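Local coordinates for protein CocE/NonD family hydrolase (Staphylococcus aureus subsp. aureus COL, PDB 3III) that probably hydrolyses ester or amide bonds, as an alpha/beta hydrolase of the CocE/NonD family related to X-Pro dipeptidyl-peptidases, at residues A[36-41]-A[57-62]; A[12-17]-A[24-29]. All coordinates share one frame; numbering follows the deposited sequence. Where two conformers were deposited one is given.

The chain first passes through 12-17, a loop running into a short 3-10 turn. It turns back and enters strand 22-30, where 24-29 meets that loop. This is interaction 2, and it closes a short loop of six residues. The chain then turns into strand 36-47 and returns along strand 53-60. Interaction 1 closes this second loop, a beta hairpin, by joining 36-41 to 57-62. The two loops follow in series and neither nest nor cross. They are joined through the sheet: strand 22-30 lies against strand 36-47, with N24, I26 and V28 bonded through the backbone to M40, M38 and Q36. Together the contacts tie the N-terminal loop to one edge of the large mixed sheet.

Interaction 1: A[36-41]-A[57-62]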
ATOM      1  N   GLN A  36      -1.825   0.623 -32.357  1.00  6.38           N
ATOM      2  CA  GLN A  36      -1.390   2.024 -32.269  1.00  6.95           C
ATOM      3  C   GLN A  36       0.091   2.199 -32.576  1.00  7.30           C
ATOM      4  O   GLN A  36       0.953   1.704 -31.842  1.00  8.98           O
ATOM      5  CB  GLN A  36      -1.686   2.549 -30.859  1.00  6.81           C
ATOM      6  CG  GLN A  36      -3.153   2.778 -30.620  1.00  7.83           C
ATOM      7  CD  GLN A  36      -3.693   3.960 -31.352  1.00  8.12           C
ATOM      8  OE1 GLN A  36      -2.957   4.903 -31.589  1.00  5.74           O
ATOM      9  NE2 GLN A  36      -4.975   3.918 -31.741  1.00  6.21           N
ATOM     10  N   GLU A  37       0.367   2.926 -33.643  1.00  8.01           N
ATOM     11  CA  GLU A  37       1.719   3.309 -34.060  1.00  9.12           C
ATOM     12  C   GLU A  37       2.294   4.425 -33.172  1.00  7.87           C
ATOM     13  O   GLU A  37       1.631   5.377 -32.843  1.00  8.39           O
ATOM     14  CB  GLU A  37       1.697   3.869 -35.503  1.00 10.60           C
ATOM     15  CG  GLU A  37       1.061   3.018 -36.561  1.00 16.50           C
ATOM     16  CD  GLU A  37       0.605   3.811 -37.838  1.00 22.96           C
ATOM     17  OE1 GLU A  37      -0.620   4.174 -37.973  1.00 26.70           O
ATOM     18  OE2 GLU A  37       1.475   4.027 -38.716  1.00 27.53           O
HETATM   19  N   MSE A  38       3.555   4.285 -32.819  1.00  6.33           N
HETATM   20  CA  MSE A  38       4.245   5.234 -32.053  1.00  7.10           C
HETATM   21  C   MSE A  38       5.714   4.932 -32.207  1.00  7.25           C
HETATM   22  O   MSE A  38       6.085   3.923 -32.828  1.00  7.71           O
HETATM   23  CB  MSE A  38       3.821   5.156 -30.585  1.00  6.73           C
HETATM   24  CG  MSE A  38       4.213   3.882 -29.880  1.00  8.85           C
HETATM   25 SE   MSE A  38       3.366   3.898 -28.062  1.00 18.93          SE
HETATM   26  CE  MSE A  38       1.408   3.672 -28.606  1.00  8.45           C
ATOM     27  N   ILE A  39       6.523   5.799 -31.611  1.00  6.23           N
ATOM     28  CA  ILE A  39       7.951   5.614 -31.483  1.00  6.90           C
ATOM     29  C   ILE A  39       8.299   5.060 -30.111  1.00  7.38           C
ATOM     30  O   ILE A  39       7.759   5.482 -29.097  1.00  7.71           O
ATOM     31  CB  ILE A  39       8.686   6.935 -31.723  1.00  8.00           C
ATOM     32  CG1 ILE A  39       8.652   7.283 -33.211  1.00  8.45           C
ATOM     33  CG2 ILE A  39      10.107   6.877 -31.168  1.00  9.02           C
ATOM     34  CD1 ILE A  39       9.185   8.702 -33.533  1.00 12.17           C
HETATM   35  N   MSE A  40       9.173   4.061 -30.077  1.00  7.70           N
HETATM   36  CA  MSE A  40       9.822   3.641 -28.851  1.00  7.28           C
HETATM   37  C   MSE A  40      11.349   3.775 -29.009  1.00  7.99           C
HETATM   38  O   MSE A  40      11.972   3.161 -29.924  1.00  9.48           O
HETATM   39  CB  MSE A  40       9.438   2.198 -28.515  1.00  7.24           C
HETATM   40  CG  MSE A  40      10.059   1.717 -27.198  1.00 10.14           C
HETATM   41 SE   MSE A  40      10.073  -0.242 -27.123  1.00 18.57          SE
HETATM   42  CE  MSE A  40      10.743  -0.441 -25.270  1.00  9.10           C
ATOM     43  N   GLU A  41      11.941   4.590 -28.152  1.00  7.84           N
ATOM     44  CA  GLU A  41      13.391   4.683 -28.032  1.00  8.37           C
ATOM     45  C   GLU A  41      13.755   3.754 -26.913  1.00  7.55           C
ATOM     46  O   GLU A  41      13.272   3.891 -25.782  1.00  7.71           O
ATOM     47  CB  GLU A  41      13.854   6.124 -27.709  1.00  9.39           C
ATOM     48  CG  GLU A  41      13.348   7.138 -28.685  1.00 12.31           C
ATOM     49  CD  GLU A  41      13.991   8.547 -28.556  1.00 16.03           C
ATOM     50  OE1 GLU A  41      15.107   8.684 -27.987  1.00 17.61           O
ATOM     51  OE2 GLU A  41      13.356   9.492 -29.074  1.00 13.68           O
ATOM     52  N   ASN A  57      13.367   3.600 -21.328  1.00  7.33           N
ATOM     53  CA  ASN A  57      12.661   3.579 -22.594  1.00  7.63           C
ATOM     54  C   ASN A  57      11.759   4.797 -22.674  1.00  7.71           C
ATOM     55  O   ASN A  57      11.185   5.218 -21.676  1.00  8.50           O
ATOM     56  CB  ASN A  57      11.766   2.347 -22.681  1.00  8.19           C
ATOM     57  CG  ASN A  57      12.540   1.051 -22.605  1.00  8.88           C
ATOM     58  OD1 ASN A  57      13.658   0.947 -23.115  1.00  4.90           O
ATOM     59  ND2 ASN A  57      11.907   0.031 -22.051  1.00  4.61           N
ATOM     60  N   ILE A  58      11.602   5.326 -23.875  1.00  6.77           N
ATOM     61  CA  ILE A  58      10.713   6.438 -24.134  1.00  6.96           C
ATOM     62  C   ILE A  58       9.695   6.045 -25.214  1.00  7.17           C
ATOM     63  O   ILE A  58      10.067   5.698 -26.322  1.00  8.42           O
ATOM     64  CB  ILE A  58      11.480   7.661 -24.700  1.00  5.68           C
ATOM     65  CG1 ILE A  58      12.616   8.135 -23.774  1.00  7.44           C
ATOM     66  CG2 ILE A  58      10.502   8.828 -25.032  1.00  2.52           C
ATOM     67  CD1 ILE A  58      13.662   9.105 -24.480  1.00  6.32           C
ATOM     68  N   PHE A  59       8.409   6.113 -24.889  1.00  6.09           N
ATOM     69  CA  PHE A  59       7.358   5.896 -25.872  1.00  5.76           C
ATOM     70  C   PHE A  59       6.731   7.240 -26.151  1.00  6.26           C
ATOM     71  O   PHE A  59       6.307   7.941 -25.197  1.00  7.54           O
ATOM     72  CB  PHE A  59       6.286   5.004 -25.262  1.00  6.94           C
ATOM     73  CG  PHE A  59       6.750   3.587 -24.954  1.00  5.24           C
ATOM     74  CD1 PHE A  59       6.560   2.594 -25.865  1.00  6.13           C
ATOM     75  CD2 PHE A  59       7.395   3.286 -23.745  1.00  6.44           C
ATOM     76  CE1 PHE A  59       6.989   1.288 -25.583  1.00  8.08           C
ATOM     77  CE2 PHE A  59       7.809   2.018 -23.435  1.00  5.27           C
ATOM     78  CZ  PHE A  59       7.605   1.005 -24.347  1.00  5.68           C
ATOM     79  N   ARG A  60       6.671   7.602 -27.423  1.00  6.00           N
ATOM     80  CA  ARG A  60       6.164   8.897 -27.811  1.00  6.55           C
ATOM     81  C   ARG A  60       5.456   8.897 -29.145  1.00  5.86           C
ATOM     82  O   ARG A  60       5.684   8.024 -29.970  1.00  6.46           O
ATOM     83  CB  ARG A  60       7.280   9.929 -27.764  1.00  5.86           C
ATOM     84  CG  ARG A  60       8.498   9.602 -28.589  1.00  7.42           C
ATOM     85  CD  ARG A  60       9.610  10.649 -28.387  1.00  9.57           C
ATOM     86  NE  ARG A  60      10.700  10.422 -29.347  1.00  8.56           N
ATOM     87  CZ  ARG A  60      10.685  10.844 -30.609  1.00 10.31           C
ATOM     88  NH1 ARG A  60       9.672  11.530 -31.094  1.00 10.66           N
ATOM     89  NH2 ARG A  60      11.692  10.548 -31.414  1.00 13.00           N
ATOM     90  N   PRO A  61       4.574   9.882 -29.352  1.00  7.06           N
ATOM     91  CA  PRO A  61       3.897   9.969 -30.616  1.00  7.28           C
ATOM     92  C   PRO A  61       4.876  10.134 -31.778  1.00  7.97           C
ATOM     93  O   PRO A  61       5.935  10.768 -31.660  1.00  6.20           O
ATOM     94  CB  PRO A  61       3.003  11.183 -30.448  1.00  7.57           C
ATOM     95  CG  PRO A  61       2.850  11.344 -29.016  1.00  8.65           C
ATOM     96  CD  PRO A  61       4.143  10.948 -28.445  1.00  5.87           C
ATOM     97  N   ASN A  62       4.572   9.451 -32.876  1.00  9.00           N
ATOM     98  CA  ASN A  62       5.344   9.575 -34.086  1.00  9.67           C
ATOM     99  C   ASN A  62       4.958  10.856 -34.822  1.00  9.95           C
ATOM    100  O   ASN A  62       4.362  10.812 -35.907  1.00  9.56           O
ATOM    101  CB  ASN A  62       5.109   8.327 -34.981  1.00 11.47           C
ATOM    102  CG  ASN A  62       5.940   8.339 -36.203  1.00 14.46           C
ATOM    103  OD1 ASN A  62       6.997   8.987 -36.227  1.00 19.05           O
ATOM    104  ND2 ASN A  62       5.473   7.653 -37.260  1.00 17.68           N
TER
HETATM  105  O   HOH W   1       1.958   7.975 -33.133  1.00 10.02           O
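In R60, CG takes the crowded position between the backbone N and the carbonyl carbon (chi1 56°), and the chain then runs extended to NE. E41 sends its CG out beside its own backbone N (chi1 -55°). The two ends meet across the strands, and R60 grips E41 side-on with two nitrogens, both on one oxygen: NE to OE2 at 2.8 Å and NH2 to OE2 at 3.1 Å. They meet OE2 on its anti side, from opposite faces of the carboxylate plane. The carboxylate and guanidinium planes stand 82° apart. I39 lies alongside R60, with its CD1 over one guanidinium face, 3.8 Å from NH2.

The strands form an antiparallel beta hairpin in the large mixed sheet expected of an alpha/beta hydrolase. I39-R60 and E41-I58 are hydrogen-bonded pairs, and M40-F59 between them is non-hydrogen-bonded. On the other side of the sheet, selenomethionine M40 runs beside F59. Its CG makes a CH-pi contact over the ring face, 3.5 Å from CE1. The selenium atoms of M40 and M38 add oblique Met-aromatic contacts. A water bridges E37 O and N62 N just beyond the last bridged pair, I39-R60.

Interaction 2: A[12-17]-A[24-29]; sequences TVTHVN and NHIVVD
T14 faces V27, and its hydroxyl does the work of a backbone acceptor. OG1 sits beside the backbone N of T14 and anti to its carbonyl carbon (chi1 -56°). This turns the oxygen onto the amide of V27, and V27 N donates to T14 OG1 at 2.8 Å. The bond is fairly straight, with 165° at the hydrogen. A second bond runs the other way, from T14 N to V27 O, also at 2.8 Å. It meets a lone pair of the carbonyl oxygen, in the carbonyl plane. One threonine thus holds both polar backbone atoms of V27.

The methyl of T14 is turned to I26, and the two side chains cross at about a right angle. T14 CG2 lies 4.1 Å from I26 CG2. The CB of V27 is directed at the loop and comes within 3.3 Å of T12 O.

V13 meets the strand further along. It also crosses D29 at about a right angle, and its CG2 lies 3.9 Å from D29 CB. V13 CG1 rests near V27 O, at 3.6 Å. The carboxylate of D29 turns to another partner, with OD1 hydrogen-bonded to S101 OG.

T12, at one end of the contact, has its side chain about 5 Å from a bound nickel ion. The other edge of 24-29 is taken by strand 36-47. Strand 22-30 is the outermost strand at this end of the mixed sheet. The arrangement is that of a non-strand loop laid along a sheet edge, here in what is probably an alpha/beta hydrolase fold.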
ATOM      1  N   THR A  12       0.660  -4.802 -38.192  1.00 12.53           N
ATOM      2  CA  THR A  12       0.967  -5.915 -37.278  1.00 11.31           C
ATOM      3  C   THR A  12       1.571  -5.315 -36.007  1.00  9.42           C
ATOM      4  O   THR A  12       2.348  -4.390 -36.066  1.00  8.54           O
ATOM      5  CB  THR A  12       1.952  -6.976 -37.909  1.00 10.99           C
ATOM      6  OG1 THR A  12       1.823  -8.210 -37.209  1.00 13.03           O
ATOM      7  CG2 THR A  12       3.449  -6.569 -37.837  1.00 13.01           C
ATOM      8  N   VAL A  13       1.181  -5.841 -34.857  1.00  8.62           N
ATOM      9  CA  VAL A  13       1.751  -5.470 -33.599  1.00  7.38           C
ATOM     10  C   VAL A  13       3.227  -5.902 -33.511  1.00  7.09           C
ATOM     11  O   VAL A  13       3.577  -7.051 -33.852  1.00  5.51           O
ATOM     12  CB  VAL A  13       0.929  -6.099 -32.456  1.00  7.42           C
ATOM     13  CG1 VAL A  13       1.661  -5.998 -31.123  1.00  8.26           C
ATOM     14  CG2 VAL A  13      -0.533  -5.436 -32.409  1.00  6.53           C
ATOM     15  N   THR A  14       4.052  -4.981 -33.003  1.00  6.95           N
ATOM     16  CA  THR A  14       5.485  -5.214 -32.794  1.00  6.40           C
ATOM     17  C   THR A  14       5.598  -6.219 -31.660  1.00  8.45           C
ATOM     18  O   THR A  14       4.984  -6.071 -30.597  1.00  9.65           O
ATOM     19  CB  THR A  14       6.208  -3.914 -32.469  1.00  6.35           C
ATOM     20  OG1 THR A  14       5.940  -2.996 -33.532  1.00  3.28           O
ATOM     21  CG2 THR A  14       7.740  -4.140 -32.304  1.00  3.64           C
ATOM     22  N   HIS A  15       6.294  -7.294 -31.953  1.00 10.12           N
ATOM     23  CA  HIS A  15       6.458  -8.391 -31.018  1.00 11.46           C
ATOM     24  C   HIS A  15       7.640  -7.793 -30.084  1.00 12.80           C
ATOM     25  O   HIS A  15       8.757  -7.421 -30.556  1.00 11.76           O
ATOM     26  CB  HIS A  15       6.637  -9.809 -31.799  1.00 11.00           C
ATOM     27  CG  HIS A  15       5.476 -10.306 -32.742  1.00  7.48           C
ATOM     28  ND1 HIS A  15       5.735 -11.020 -33.908  1.00 12.53           N
ATOM     29  CD2 HIS A  15       4.115 -10.350 -32.650  1.00  6.51           C
ATOM     30  CE1 HIS A  15       4.611 -11.387 -34.531  1.00  4.94           C
ATOM     31  NE2 HIS A  15       3.604 -11.011 -33.796  1.00  2.00           N
ATOM     32  N   VAL A  16       7.358  -7.581 -28.791  1.00 14.85           N
ATOM     33  CA  VAL A  16       8.216  -6.718 -27.883  1.00 15.69           C
ATOM     34  C   VAL A  16       9.640  -7.233 -27.594  1.00 16.83           C
ATOM     35  O   VAL A  16      10.607  -6.463 -27.465  1.00 15.39           O
ATOM     36  CB  VAL A  16       7.510  -6.362 -26.513  1.00 16.94           C
ATOM     37  CG1 VAL A  16       7.035  -7.604 -25.754  1.00 16.85           C
ATOM     38  CG2 VAL A  16       8.429  -5.452 -25.613  1.00 17.14           C
ATOM     39  N   ASN A  17       9.782  -8.538 -27.531  1.00 17.35           N
ATOM     40  CA  ASN A  17      11.088  -9.140 -27.378  1.00 18.16           C
ATOM     41  C   ASN A  17      11.982  -8.947 -28.620  1.00 17.71           C
ATOM     42  O   ASN A  17      13.159  -9.269 -28.587  1.00 18.09           O
ATOM     43  CB  ASN A  17      10.944 -10.638 -26.988  1.00 18.72           C
ATOM     44  CG  ASN A  17      10.335 -10.837 -25.578  1.00 21.37           C
ATOM     45  OD1 ASN A  17      10.442  -9.960 -24.720  1.00 26.54           O
ATOM     46  ND2 ASN A  17       9.706 -11.992 -25.342  1.00 24.08           N
ATOM     47  N   ASN A  24      12.859   3.286 -32.507  1.00  4.67           N
ATOM     48  CA  ASN A  24      12.076   2.292 -33.211  1.00  6.37           C
ATOM     49  C   ASN A  24      10.685   2.849 -33.515  1.00  6.39           C
ATOM     50  O   ASN A  24      10.101   3.565 -32.686  1.00  6.51           O
ATOM     51  CB  ASN A  24      11.893   1.052 -32.326  1.00  6.52           C
ATOM     52  CG  ASN A  24      13.204   0.403 -31.976  1.00  9.48           C
ATOM     53  OD1 ASN A  24      13.755  -0.294 -32.814  1.00  8.00           O
ATOM     54  ND2 ASN A  24      13.698   0.598 -30.739  1.00  4.27           N
ATOM     55  N   HIS A  25      10.169   2.522 -34.695  1.00  6.60           N
ATOM     56  CA  HIS A  25       8.756   2.719 -34.962  1.00  7.44           C
ATOM     57  C   HIS A  25       8.072   1.429 -34.691  1.00  7.08           C
ATOM     58  O   HIS A  25       8.410   0.421 -35.297  1.00  8.60           O
ATOM     59  CB  HIS A  25       8.545   3.163 -36.375  1.00  7.83           C
ATOM     60  CG  HIS A  25       9.091   4.518 -36.636  1.00  9.03           C
ATOM     61  ND1 HIS A  25       8.317   5.656 -36.584  1.00 11.78           N
ATOM     62  CD2 HIS A  25      10.350   4.928 -36.933  1.00  8.98           C
ATOM     63  CE1 HIS A  25       9.069   6.713 -36.853  1.00  9.10           C
ATOM     64  NE2 HIS A  25      10.305   6.298 -37.072  1.00 11.55           N
ATOM     65  N   ILE A  26       7.155   1.432 -33.736  1.00  6.81           N
ATOM     66  CA  ILE A  26       6.505   0.224 -33.307  1.00  6.61           C
ATOM     67  C   ILE A  26       4.990   0.377 -33.414  1.00  6.81           C
ATOM     68  O   ILE A  26       4.487   1.485 -33.609  1.00  7.22           O
ATOM     69  CB  ILE A  26       6.921  -0.133 -31.863  1.00  6.32           C
ATOM     70  CG1 ILE A  26       6.311   0.846 -30.880  1.00  6.18           C
ATOM     71  CG2 ILE A  26       8.463  -0.138 -31.762  1.00  4.68           C
ATOM     72  CD1 ILE A  26       6.245   0.349 -29.418  1.00  4.19           C
ATOM     73  N   VAL A  27       4.301  -0.752 -33.306  1.00  6.25           N
ATOM     74  CA  VAL A  27       2.840  -0.810 -33.255  1.00  6.59           C
ATOM     75  C   VAL A  27       2.485  -1.557 -31.948  1.00  7.05           C
ATOM     76  O   VAL A  27       2.895  -2.711 -31.766  1.00  8.36           O
ATOM     77  CB  VAL A  27       2.266  -1.539 -34.500  1.00  6.69           C
ATOM     78  CG1 VAL A  27       0.765  -1.722 -34.441  1.00  6.24           C
ATOM     79  CG2 VAL A  27       2.671  -0.811 -35.820  1.00  6.20           C
ATOM     80  N   VAL A  28       1.669  -0.927 -31.112  1.00  7.32           N
ATOM     81  CA  VAL A  28       1.345  -1.400 -29.750  1.00  7.25           C
ATOM     82  C   VAL A  28      -0.042  -2.017 -29.795  1.00  8.26           C
ATOM     83  O   VAL A  28      -0.928  -1.484 -30.443  1.00  8.59           O
ATOM     84  CB  VAL A  28       1.415  -0.218 -28.688  1.00  7.12           C
ATOM     85  CG1 VAL A  28       0.842  -0.650 -27.263  1.00  4.56           C
ATOM     86  CG2 VAL A  28       2.833   0.300 -28.564  1.00  7.70           C
ATOM     87  N   ASP A  29      -0.208  -3.128 -29.084  1.00  8.94           N
ATOM     88  CA  ASP A  29      -1.506  -3.777 -28.917  1.00  9.69           C
ATOM     89  C   ASP A  29      -2.257  -3.054 -27.792  1.00  9.12           C
ATOM     90  O   ASP A  29      -2.308  -3.511 -26.669  1.00  7.59           O
ATOM     91  CB  ASP A  29      -1.351  -5.266 -28.604  1.00  9.91           C
ATOM     92  CG  ASP A  29      -0.316  -5.548 -27.469  1.00 10.51           C
ATOM     93  OD1 ASP A  29       0.699  -4.855 -27.278  1.00  8.97           O
ATOM     94  OD2 ASP A  29      -0.549  -6.446 -26.727  1.00 10.20           O
TER